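Local atomic coordinates of succinyl-CoA ligase (ADP-forming) subunit alpha (Methanosaeta concilii, PDB entry 6HXI), a protein that binds coenzyme A and combines the α/β domains of the succinyl-CoA ligase alpha-subunit family with a citrate synthase-like C-terminal region. Residues B[158-163]-B[181-186]; B[30-35]-B[39-44]; B[200-203]-B[209-212]; B[175-180]-B[237-242]; B[298-303]-B[309-314]. All coordinates share one frame; numbering follows the deposited sequence.

Contact 1: B[158-163]-B[181-186]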
# COMPACT_ATOMS: atom_id res chain seq x y z
N ILE B 158 -5.87 -29.18 37.48
CA ILE B 158 -4.63 -29.74 38.03
C ILE B 158 -4.63 -29.65 39.57
O ILE B 158 -4.10 -30.54 40.24
CB ILE B 158 -3.37 -29.14 37.33
CG1 ILE B 158 -3.10 -29.86 36.00
CG2 ILE B 158 -2.12 -29.18 38.19
CD1 ILE B 158 -2.68 -31.34 36.06
N GLU B 159 -5.30 -28.61 40.12
CA GLU B 159 -5.46 -28.44 41.57
C GLU B 159 -6.24 -29.63 42.15
O GLU B 159 -5.82 -30.23 43.14
CB GLU B 159 -6.16 -27.10 41.90
CG GLU B 159 -5.19 -25.93 41.95
CD GLU B 159 -5.75 -24.54 41.68
OE1 GLU B 159 -5.13 -23.56 42.15
OE2 GLU B 159 -6.77 -24.42 40.96
N ASN B 160 -7.34 -30.00 41.48
CA ASN B 160 -8.15 -31.16 41.85
C ASN B 160 -7.36 -32.46 41.70
O ASN B 160 -7.44 -33.31 42.58
CB ASN B 160 -9.45 -31.20 41.03
CG ASN B 160 -10.34 -32.35 41.39
OD1 ASN B 160 -10.89 -32.45 42.49
ND2 ASN B 160 -10.42 -33.30 40.50
N ILE B 161 -6.54 -32.60 40.62
CA ILE B 161 -5.69 -33.79 40.43
C ILE B 161 -4.72 -33.94 41.59
O ILE B 161 -4.58 -35.05 42.13
CB ILE B 161 -5.00 -33.79 39.03
CG1 ILE B 161 -5.97 -34.29 37.97
CG2 ILE B 161 -3.68 -34.59 38.99
CD1 ILE B 161 -6.00 -33.41 36.87
N ILE B 162 -4.10 -32.82 42.01
CA ILE B 162 -3.16 -32.77 43.14
C ILE B 162 -3.89 -33.07 44.46
O ILE B 162 -3.46 -33.97 45.19
CB ILE B 162 -2.36 -31.44 43.16
CG1 ILE B 162 -1.39 -31.37 41.96
CG2 ILE B 162 -1.61 -31.28 44.48
CD1 ILE B 162 -0.95 -29.95 41.54
N ALA B 163 -5.00 -32.36 44.73
CA ALA B 163 -5.80 -32.55 45.97
C ALA B 163 -6.33 -33.97 46.13
O ALA B 163 -6.47 -34.44 47.26
CB ALA B 163 -6.96 -31.56 46.00
N MET B 181 -19.92 -37.55 39.11
CA MET B 181 -19.82 -38.38 40.30
C MET B 181 -18.55 -39.20 40.30
O MET B 181 -18.09 -39.56 41.37
CB MET B 181 -21.06 -39.23 40.51
CG MET B 181 -22.28 -38.41 40.93
SD MET B 181 -21.99 -37.13 42.18
CE MET B 181 -21.40 -38.07 43.51
N LEU B 182 -17.94 -39.42 39.11
CA LEU B 182 -16.64 -40.10 38.98
C LEU B 182 -15.57 -39.19 39.63
O LEU B 182 -14.69 -39.68 40.33
CB LEU B 182 -16.31 -40.38 37.49
CG LEU B 182 -14.91 -40.89 37.11
CD1 LEU B 182 -14.79 -42.37 37.35
CD2 LEU B 182 -14.61 -40.62 35.66
N ASN B 183 -15.72 -37.87 39.46
CA ASN B 183 -14.78 -36.91 40.03
C ASN B 183 -14.96 -36.76 41.52
O ASN B 183 -13.97 -36.67 42.25
CB ASN B 183 -14.80 -35.58 39.29
CG ASN B 183 -13.56 -34.75 39.52
OD1 ASN B 183 -12.51 -35.26 39.92
ND2 ASN B 183 -13.66 -33.45 39.26
N GLU B 184 -16.21 -36.75 41.99
CA GLU B 184 -16.53 -36.72 43.41
C GLU B 184 -16.00 -38.03 44.05
O GLU B 184 -15.40 -37.98 45.13
CB GLU B 184 -18.04 -36.55 43.66
CG GLU B 184 -18.40 -36.13 45.08
CD GLU B 184 -17.89 -34.76 45.49
OE1 GLU B 184 -17.37 -34.63 46.62
OE2 GLU B 184 -17.97 -33.82 44.67
N ALA B 185 -16.19 -39.18 43.37
CA ALA B 185 -15.71 -40.49 43.85
C ALA B 185 -14.19 -40.52 43.98
O ALA B 185 -13.70 -41.05 44.95
CB ALA B 185 -16.18 -41.60 42.92
N PHE B 186 -13.46 -39.91 43.03
CA PHE B 186 -11.99 -39.80 43.11
C PHE B 186 -11.56 -39.11 44.42
O PHE B 186 -10.65 -39.60 45.11
CB PHE B 186 -11.43 -39.08 41.87
CG PHE B 186 -11.43 -39.89 40.58
CD1 PHE B 186 -11.62 -41.27 40.61
CD2 PHE B 186 -11.23 -39.28 39.36
CE1 PHE B 186 -11.63 -42.02 39.43
CE2 PHE B 186 -11.23 -40.03 38.17
CZ PHE B 186 -11.41 -41.40 38.22
O HOH W 1 -11.82 -35.11 42.96
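Asn160 and Asn183 reach toward each other from facing helices and join residues 158-163 to residues 181-186. At the backbone the helices stand well apart, with the CA atoms of these two residues 9.0 Å from each other, so the side chains have to span the interval. In Asn160, CB points at the other helix and CG lies opposite the backbone N (chi1 -179°), which carries the amide straight outward. Asn160 CG itself only comes to 3.9 Å from Asn183 OD1. Asn160 OD1 turns to an ordered water, 2.9 Å away, which also lies 2.7 Å from Asn183 O. Both distances suit a proton given by the water, although it has more acceptors around it than protons to offer. Asn160 ND2 makes the direct link, donating to Asn183 OD1 over 2.9 Å.

Helix 179-192 follows strand 172-176 of the parallel part of the second α/β sheet, whereas helix 158-163 packs through Ile158 and Ile161 on helix 22-34 of the N-terminal α/β domain, which places the asparagine pair between the two sheets, probably where the two domains meet.

The direct bond is bent, with an N-H...O angle of 139°, yet Asn160 ND2 sits in the carbonyl plane of Asn183, on a lone pair of OD1. The two amide planes are nearly perpendicular, 86° apart. Both amides have further partners: Asn160 ND2 also donates to Ala155 O, and Asn183 ND2 donates to Ile342 O of the neighbouring citrate lyase chain, which helps to set how that amide is turned.

Contact 2: B[30-35]-B[39-44]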
# COMPACT_ATOMS: atom_id res chain seq x y z
N ASP B 30 -1.22 -31.55 30.78
CA ASP B 30 -0.92 -31.11 32.13
C ASP B 30 -0.80 -32.32 33.08
O ASP B 30 0.08 -32.34 33.94
CB ASP B 30 -1.98 -30.11 32.62
CG ASP B 30 -1.77 -28.67 32.19
OD1 ASP B 30 -0.74 -28.39 31.55
OD2 ASP B 30 -2.61 -27.82 32.53
N PHE B 31 -1.66 -33.31 32.90
CA PHE B 31 -1.67 -34.55 33.69
C PHE B 31 -0.40 -35.36 33.40
O PHE B 31 0.26 -35.79 34.32
CB PHE B 31 -2.93 -35.37 33.40
CG PHE B 31 -3.09 -36.57 34.31
CD1 PHE B 31 -3.27 -36.42 35.68
CD2 PHE B 31 -3.06 -37.86 33.79
CE1 PHE B 31 -3.43 -37.53 36.52
CE2 PHE B 31 -3.21 -38.98 34.63
CZ PHE B 31 -3.41 -38.80 35.99
N ASP B 32 -0.04 -35.49 32.12
CA ASP B 32 1.16 -36.19 31.69
C ASP B 32 2.38 -35.55 32.34
O ASP B 32 3.22 -36.25 32.89
CB ASP B 32 1.29 -36.15 30.15
CG ASP B 32 0.11 -36.70 29.38
OD1 ASP B 32 -0.60 -37.60 29.92
OD2 ASP B 32 -0.10 -36.26 28.23
N TYR B 33 2.43 -34.20 32.35
CA TYR B 33 3.51 -33.46 32.98
C TYR B 33 3.63 -33.75 34.52
O TYR B 33 4.72 -34.11 34.97
CB TYR B 33 3.38 -31.96 32.70
CG TYR B 33 4.54 -31.17 33.24
CD1 TYR B 33 5.75 -31.13 32.56
CD2 TYR B 33 4.44 -30.48 34.44
CE1 TYR B 33 6.85 -30.43 33.09
CE2 TYR B 33 5.51 -29.77 34.97
CZ TYR B 33 6.72 -29.76 34.29
OH TYR B 33 7.78 -29.06 34.80
N VAL B 34 2.53 -33.59 35.30
CA VAL B 34 2.51 -33.81 36.75
C VAL B 34 2.75 -35.29 37.13
O VAL B 34 3.19 -35.56 38.24
CB VAL B 34 1.27 -33.23 37.49
CG1 VAL B 34 1.23 -31.71 37.40
CG2 VAL B 34 -0.03 -33.86 37.02
N CYS B 35 2.50 -36.24 36.20
CA CYS B 35 2.74 -37.68 36.38
C CYS B 35 4.16 -38.07 36.06
O CYS B 35 4.53 -39.24 36.23
CB CYS B 35 1.75 -38.49 35.55
SG CYS B 35 0.05 -38.36 36.14
N SER B 39 6.77 -38.98 27.60
CA SER B 39 6.19 -38.36 26.42
C SER B 39 4.74 -37.90 26.62
O SER B 39 4.01 -38.49 27.42
CB SER B 39 6.28 -39.33 25.23
OG SER B 39 6.32 -38.64 23.99
N PRO B 40 4.25 -36.90 25.83
CA PRO B 40 2.83 -36.54 25.91
C PRO B 40 1.93 -37.74 25.53
O PRO B 40 2.33 -38.59 24.73
CB PRO B 40 2.71 -35.44 24.85
CG PRO B 40 4.09 -34.88 24.73
CD PRO B 40 4.94 -36.08 24.81
N SER B 41 0.74 -37.81 26.11
CA SER B 41 -0.20 -38.90 25.84
C SER B 41 -0.96 -38.72 24.50
O SER B 41 -1.79 -39.56 24.17
CB SER B 41 -1.22 -38.99 26.97
OG SER B 41 -1.98 -37.79 27.03
N ILE B 42 -0.71 -37.61 23.78
CA ILE B 42 -1.38 -37.26 22.54
C ILE B 42 -0.39 -37.27 21.38
O ILE B 42 0.56 -36.48 21.39
CB ILE B 42 -2.08 -35.87 22.65
CG1 ILE B 42 -3.14 -35.85 23.78
CG2 ILE B 42 -2.64 -35.41 21.29
CD1 ILE B 42 -3.64 -34.42 24.15
N SER B 43 -0.63 -38.12 20.38
CA SER B 43 0.19 -38.21 19.18
C SER B 43 -0.30 -37.15 18.18
O SER B 43 0.52 -36.46 17.57
CB SER B 43 0.09 -39.61 18.57
OG SER B 43 0.78 -40.57 19.34
N ALA B 44 -1.65 -37.00 18.01
CA ALA B 44 -2.22 -36.03 17.08
C ALA B 44 -3.63 -35.60 17.45
O ALA B 44 -4.33 -36.27 18.21
CB ALA B 44 -2.22 -36.58 15.64
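Asp32 OD2 is gripped twice by Ser41, taking a hydrogen bond from the hydroxyl OG at 2.7 Å and another from the backbone N at 2.8 Å. The bonds tie residues 30-35 to residues 39-44 in the beta-alpha-beta unit of strand 15-18, helix 22-34 and strand 42-46, so they link the last part of the helix to the chain entering the second strand. The two donors reach the oxygen differently. Ser41 OG uses the syn lone pair, on the side of Asp32 OD1, whereas the N-H comes from above the carboxylate, 60° out of its plane. That N-H bond is nevertheless fairly straight, at 162°. In Ser41 the hydroxyl stands between the backbone N and the carbonyl carbon (chi1 62°), and this turns OG to the acceptor that the backbone N already meets. Two donors on one buried oxygen would be expected to stabilise the charged carboxylate. Its other oxygen, OD1, has a long, weak ion pair with Arg37, while Lys14 donates to Ser39 OG and Pro40 O, just before Ser41. The carboxylate also lies against the peptide carbon leading into Ser41, with Asp32 OD2 3.7 Å from Pro40 C.

Contact 3: B[200-203]-B[209-212]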
# COMPACT_ATOMS: atom_id res chain seq x y z
N VAL B 200 -13.41 -45.41 35.75
CA VAL B 200 -14.11 -45.29 34.46
C VAL B 200 -15.58 -44.89 34.67
O VAL B 200 -16.24 -45.45 35.55
CB VAL B 200 -14.00 -46.59 33.58
CG1 VAL B 200 -14.89 -46.52 32.33
CG2 VAL B 200 -12.56 -46.89 33.17
N ALA B 201 -16.09 -43.94 33.86
CA ALA B 201 -17.51 -43.62 33.88
C ALA B 201 -18.06 -44.18 32.54
O ALA B 201 -17.56 -43.82 31.47
CB ALA B 201 -17.72 -42.12 33.98
N ILE B 202 -19.03 -45.10 32.60
CA ILE B 202 -19.56 -45.70 31.36
C ILE B 202 -20.61 -44.81 30.65
O ILE B 202 -21.04 -45.14 29.54
CB ILE B 202 -20.08 -47.15 31.59
CG1 ILE B 202 -21.26 -47.20 32.60
CG2 ILE B 202 -18.95 -48.09 31.98
CD1 ILE B 202 -22.32 -48.30 32.30
N GLY B 203 -21.00 -43.70 31.29
CA GLY B 203 -22.02 -42.78 30.79
C GLY B 203 -23.37 -43.16 31.36
O GLY B 203 -23.51 -44.24 31.95
N GLY B 209 -21.58 -48.21 25.43
CA GLY B 209 -20.60 -48.86 24.56
C GLY B 209 -19.98 -50.05 25.27
O GLY B 209 -19.67 -51.07 24.65
N SER B 210 -19.81 -49.91 26.60
CA SER B 210 -19.29 -50.94 27.50
C SER B 210 -20.06 -50.84 28.81
O SER B 210 -20.37 -49.74 29.28
CB SER B 210 -17.80 -50.75 27.75
OG SER B 210 -17.50 -49.44 28.22
N ASN B 211 -20.42 -52.00 29.37
CA ASN B 211 -21.16 -52.10 30.62
C ASN B 211 -20.18 -52.02 31.77
O ASN B 211 -18.97 -52.16 31.57
CB ASN B 211 -21.97 -53.40 30.64
CG ASN B 211 -23.15 -53.34 29.68
OD1 ASN B 211 -23.09 -53.84 28.55
ND2 ASN B 211 -24.19 -52.59 30.06
N MET B 212 -20.68 -51.77 32.99
CA MET B 212 -19.82 -51.68 34.16
C MET B 212 -19.03 -52.96 34.37
O MET B 212 -17.84 -52.88 34.71
CB MET B 212 -20.62 -51.34 35.42
CG MET B 212 -21.04 -49.89 35.52
SD MET B 212 -22.06 -49.68 36.99
CE MET B 212 -22.24 -48.06 37.01
O HOH W 2 -19.42 -47.09 28.07
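Ile202 lies against Ser210 and Met212, and its branches carry the apolar part of the contact between residues 200-203 and residues 209-212. Ile202 CD1 packs on Met212 CG at 3.8 Å, the two side chains crossing at about a right angle. Ile202 CG1, set between the backbone N and the carbonyl carbon (chi1 62°), follows at 4.0 Å from the same Met212 CG. The other branch takes up a backbone group: Ile202 CG2 is 3.5 Å from Ser210 O, as is Ile202 CB.

Water supplies the polar part. One ordered molecule accepts from Ser210 N at 3.2 Å and lies 2.9 Å from Ile202 O, to which its geometry suits donation, although it has other acceptors to serve.

Remaining hydrogen bonds lead out of the pair. Ser210 OG is held by Val135 O and His215, while Asp238 OD2 takes both Asn211 ND2 and Met212 N.

The segments bound the loop from strand 196-201 to helix 212-221, a beta-to-alpha connection at the C-terminal end of a strand parallel to its neighbour 172-176. No direct hydrogen bond joins them. Their relative position probably depends more on packing and outside polar partners than on bonds between them.

Contact 4: B[175-180]-B[237-242]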
# COMPACT_ATOMS: atom_id res chain seq x y z
N VAL B 175 -15.67 -47.78 38.96
CA VAL B 175 -16.54 -47.65 37.78
C VAL B 175 -17.90 -47.00 38.17
O VAL B 175 -18.54 -47.39 39.16
CB VAL B 175 -16.68 -48.98 36.97
CG1 VAL B 175 -17.47 -50.04 37.72
CG2 VAL B 175 -17.27 -48.75 35.58
N SER B 176 -18.32 -46.01 37.40
CA SER B 176 -19.61 -45.35 37.62
C SER B 176 -20.37 -45.18 36.30
O SER B 176 -19.88 -45.55 35.23
CB SER B 176 -19.41 -44.01 38.31
OG SER B 176 -18.75 -43.08 37.47
N LYS B 177 -21.59 -44.64 36.38
CA LYS B 177 -22.36 -44.27 35.20
C LYS B 177 -22.11 -42.78 34.97
O LYS B 177 -21.74 -42.38 33.88
CB LYS B 177 -23.86 -44.57 35.40
CG LYS B 177 -24.26 -45.91 34.84
CD LYS B 177 -25.49 -46.48 35.51
CE LYS B 177 -25.92 -47.74 34.79
NZ LYS B 177 -27.17 -48.34 35.34
N SER B 178 -22.21 -41.99 36.04
CA SER B 178 -22.03 -40.54 36.04
C SER B 178 -20.58 -40.07 35.91
O SER B 178 -19.70 -40.59 36.59
CB SER B 178 -22.66 -39.96 37.30
OG SER B 178 -22.39 -38.58 37.48
N GLY B 179 -20.39 -39.04 35.09
CA GLY B 179 -19.09 -38.42 34.89
C GLY B 179 -18.69 -37.53 36.06
O GLY B 179 -17.56 -37.63 36.55
N GLY B 180 -19.60 -36.65 36.49
CA GLY B 180 -19.37 -35.73 37.60
C GLY B 180 -19.17 -36.45 38.93
O GLY B 180 -18.33 -36.05 39.76
N GLU B 237 -30.80 -52.78 33.40
CA GLU B 237 -30.39 -53.97 34.16
C GLU B 237 -28.89 -54.24 34.20
O GLU B 237 -28.49 -55.39 34.43
CB GLU B 237 -31.14 -55.21 33.62
CG GLU B 237 -32.57 -55.33 34.07
CD GLU B 237 -33.23 -56.60 33.58
OE1 GLU B 237 -32.95 -57.67 34.17
OE2 GLU B 237 -33.98 -56.54 32.58
N ASP B 238 -28.06 -53.21 33.96
CA ASP B 238 -26.60 -53.30 33.93
C ASP B 238 -26.01 -53.89 35.22
O ASP B 238 -25.21 -54.81 35.15
CB ASP B 238 -25.99 -51.92 33.60
CG ASP B 238 -24.46 -51.79 33.69
OD1 ASP B 238 -23.92 -51.84 34.81
OD2 ASP B 238 -23.82 -51.52 32.65
N GLU B 239 -26.42 -53.37 36.39
CA GLU B 239 -25.93 -53.77 37.72
C GLU B 239 -26.22 -55.25 38.04
O GLU B 239 -25.50 -55.86 38.82
CB GLU B 239 -26.45 -52.83 38.82
CG GLU B 239 -25.98 -51.39 38.69
CD GLU B 239 -26.77 -50.46 37.78
OE1 GLU B 239 -27.54 -50.94 36.92
OE2 GLU B 239 -26.61 -49.23 37.93
N TYR B 240 -27.24 -55.82 37.37
CA TYR B 240 -27.59 -57.24 37.51
C TYR B 240 -26.57 -58.15 36.83
O TYR B 240 -26.55 -59.34 37.11
CB TYR B 240 -29.04 -57.51 37.06
CG TYR B 240 -30.04 -56.91 38.02
CD1 TYR B 240 -30.33 -57.52 39.23
CD2 TYR B 240 -30.66 -55.69 37.74
CE1 TYR B 240 -31.22 -56.95 40.14
CE2 TYR B 240 -31.57 -55.12 38.63
CZ TYR B 240 -31.83 -55.74 39.84
OH TYR B 240 -32.71 -55.18 40.73
N MET B 241 -25.69 -57.59 35.97
CA MET B 241 -24.61 -58.37 35.35
C MET B 241 -23.54 -58.59 36.41
O MET B 241 -22.95 -59.67 36.48
CB MET B 241 -24.00 -57.64 34.13
CG MET B 241 -24.91 -57.59 32.92
SD MET B 241 -24.41 -56.33 31.70
CE MET B 241 -22.94 -57.14 31.00
N ILE B 242 -23.32 -57.55 37.26
CA ILE B 242 -22.34 -57.53 38.35
C ILE B 242 -22.77 -58.48 39.44
O ILE B 242 -21.97 -59.33 39.84
CB ILE B 242 -22.08 -56.09 38.89
CG1 ILE B 242 -21.65 -55.12 37.73
CG2 ILE B 242 -21.04 -56.09 40.02
CD1 ILE B 242 -22.09 -53.71 37.94
O HOH W 3 -28.59 -49.88 33.47
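Lys177 and Glu239 approach from opposite directions and close a salt bridge between residues 175-180 and residues 237-242. This is the tight part. Lys177 NZ donates to Glu239 OE2 at 2.8 Å, meeting that oxygen on its syn side but 27° out of the carboxylate plane. A second bond from the same NZ, to Glu239 OE1, is weak at 3.1 Å. The lysine gets there with an extended chain beyond CG, which also lays its CE 3.5 Å from Glu239 OE2; the glutamate bends to meet it (chi2 85°). Its carboxylate is further fixed by Lys290, which pairs with OE1, and by the backbone N of Glu233, which donates to OE2. With two ammonium groups close by, it is likely to stay charged.

The other side is looser. Lys177 NZ donates a hydrogen bond to an ordered water at 2.8 Å, and that water has only a weak bond, 3.4 Å, from Asp238 N. Asp238 makes no charge contact with NZ: Asp238 OD1 stays 4.8 Å from Lys177 NZ, while OD2 accepts from Asn211 ND2 and Met212 N.

Lys177 belongs to the turn that joins strand 172-176 to helix 179-192, a strand-loop-helix connection with Ser178 at the N-cap and Gly179 touching coenzyme A: the arrangement of a ligand site at the C-terminal edge of a parallel α/β sheet.

Contact 5: B[298-303]-B[309-314]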
# COMPACT_ATOMS: atom_id res chain seq x y z
N GLY B 298 -23.19 -60.34 48.30
CA GLY B 298 -21.94 -60.28 49.05
C GLY B 298 -21.12 -59.02 48.86
O GLY B 298 -19.97 -58.97 49.31
N ALA B 299 -21.68 -57.99 48.20
CA ALA B 299 -21.00 -56.71 48.02
C ALA B 299 -21.10 -55.89 49.33
O ALA B 299 -21.97 -56.16 50.17
CB ALA B 299 -21.65 -55.93 46.88
N TYR B 300 -20.22 -54.90 49.50
CA TYR B 300 -20.23 -53.99 50.65
C TYR B 300 -21.10 -52.80 50.23
O TYR B 300 -20.71 -51.99 49.37
CB TYR B 300 -18.79 -53.60 51.02
CG TYR B 300 -17.98 -54.77 51.51
CD1 TYR B 300 -17.34 -55.63 50.61
CD2 TYR B 300 -17.86 -55.05 52.86
CE1 TYR B 300 -16.62 -56.74 51.05
CE2 TYR B 300 -17.11 -56.14 53.32
CZ TYR B 300 -16.51 -56.99 52.41
OH TYR B 300 -15.77 -58.07 52.85
N VAL B 301 -22.34 -52.76 50.75
CA VAL B 301 -23.33 -51.73 50.38
C VAL B 301 -23.58 -50.74 51.53
O VAL B 301 -24.00 -51.18 52.59
CB VAL B 301 -24.64 -52.38 49.84
CG1 VAL B 301 -25.63 -51.32 49.36
CG2 VAL B 301 -24.36 -53.39 48.74
N PRO B 302 -23.36 -49.42 51.35
CA PRO B 302 -23.63 -48.47 52.45
C PRO B 302 -25.14 -48.25 52.69
O PRO B 302 -25.96 -48.74 51.91
CB PRO B 302 -22.94 -47.19 51.98
CG PRO B 302 -22.98 -47.25 50.52
CD PRO B 302 -22.86 -48.71 50.16
N ARG B 303 -25.49 -47.51 53.76
CA ARG B 303 -26.88 -47.18 54.14
C ARG B 303 -27.46 -46.14 53.14
O ARG B 303 -28.64 -46.19 52.80
CB ARG B 303 -26.91 -46.64 55.59
CG ARG B 303 -28.26 -46.70 56.33
CD ARG B 303 -29.12 -45.44 56.20
NE ARG B 303 -28.33 -44.20 56.23
CZ ARG B 303 -28.76 -43.02 55.78
NH1 ARG B 303 -29.98 -42.90 55.27
NH2 ARG B 303 -27.97 -41.96 55.82
N GLY B 309 -17.79 -43.40 51.29
CA GLY B 309 -16.39 -43.30 51.69
C GLY B 309 -16.08 -44.12 52.92
O GLY B 309 -15.02 -44.76 53.00
N GLU B 310 -17.01 -44.15 53.88
CA GLU B 310 -16.81 -44.94 55.09
C GLU B 310 -16.70 -46.44 54.76
O GLU B 310 -15.79 -47.10 55.25
CB GLU B 310 -17.86 -44.62 56.16
CG GLU B 310 -17.69 -45.39 57.48
CD GLU B 310 -16.28 -45.56 58.05
OE1 GLU B 310 -15.99 -46.68 58.53
OE2 GLU B 310 -15.49 -44.59 58.01
N MET B 311 -17.57 -46.95 53.85
CA MET B 311 -17.52 -48.34 53.39
C MET B 311 -16.17 -48.60 52.67
O MET B 311 -15.54 -49.63 52.90
CB MET B 311 -18.72 -48.64 52.48
CG MET B 311 -18.94 -50.11 52.22
SD MET B 311 -19.08 -51.15 53.69
CE MET B 311 -20.61 -50.53 54.41
N VAL B 312 -15.70 -47.61 51.88
CA VAL B 312 -14.39 -47.67 51.20
C VAL B 312 -13.29 -47.80 52.28
O VAL B 312 -12.44 -48.69 52.17
CB VAL B 312 -14.18 -46.45 50.24
CG1 VAL B 312 -12.71 -46.27 49.85
CG2 VAL B 312 -15.04 -46.57 49.00
N ARG B 313 -13.34 -46.95 53.33
CA ARG B 313 -12.41 -46.93 54.47
C ARG B 313 -12.37 -48.28 55.18
O ARG B 313 -11.29 -48.75 55.52
CB ARG B 313 -12.77 -45.81 55.46
CG ARG B 313 -11.73 -45.53 56.53
CD ARG B 313 -11.96 -44.15 57.11
NE ARG B 313 -10.94 -43.76 58.08
CZ ARG B 313 -10.47 -42.53 58.23
NH1 ARG B 313 -10.91 -41.54 57.46
NH2 ARG B 313 -9.55 -42.27 59.16
N GLN B 314 -13.55 -48.90 55.37
CA GLN B 314 -13.72 -50.19 56.04
C GLN B 314 -13.07 -51.32 55.25
O GLN B 314 -12.38 -52.15 55.85
CB GLN B 314 -15.21 -50.47 56.28
CG GLN B 314 -15.72 -49.97 57.62
CD GLN B 314 -17.21 -50.14 57.73
OE1 GLN B 314 -17.96 -49.17 57.62
NE2 GLN B 314 -17.67 -51.38 57.89
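A Met-aromatic contact between Met311 and Tyr300 joins the loop of residues 298-303 to residues 309-314 on helix 308-322, at the edge of the second α/β sheet. The loop leaves helix 287-297 through a Schellman motif at Gly298, and Tyr300 then pairs by backbone hydrogen bonds with Leu255 and Ala257 of strand 255-260, outermost in its sheet within this chain. The sulfur comes to the ring from its edge: Met311 SD is 5.4 Å from the ring centroid of Tyr300 and 77° off the ring normal, hence near the ring plane. Its closest approach is lower on the side chain, where Met311 SD meets Tyr300 CB at 3.6 Å, with Met311 CG at 3.7 Å from the same CB. The side chains cross at about a right angle, and the tyrosine leads its ring away from the helix after CB.

The folded chain of Met311 sets where its sulfur and methyl lie. CG stands opposite the backbone N (chi1 -167°), and bends at the next two torsions carry the methyl back over the loop. Pro302 borders that methyl, with its CA 4.1 Å from Met311 CE. Pro302 CB stands 4.5 Å from Met311 CB. Val256 of the edge strand also packs on Met311. No hydrogen bond crosses between these segments, and Val301 O is a packing neighbour, 3.9 Å from Met311 CE.

From the N terminus, contact 2 comes first, closing the short connection from helix 22-34 to strand 42-46 in the N-terminal α/β domain. Contact 1 closes a longer loop, from helix 158-163 to helix 179-192, and touches contact 2 through Ile158 and Ile161, so it probably lies where that domain meets the second one. Contact 4 opens within this loop, at residues 175-180, and ends at 237-242, so the two cross in sequence. Contact 3 lies wholly within the span of contact 4; their centres are about 7 Å apart, and strands 172-176 and 196-201 are sheet neighbours. Contact 5 follows and closes the turn from helix 287-297 into helix 308-322, its loop pairing with strand 255-260.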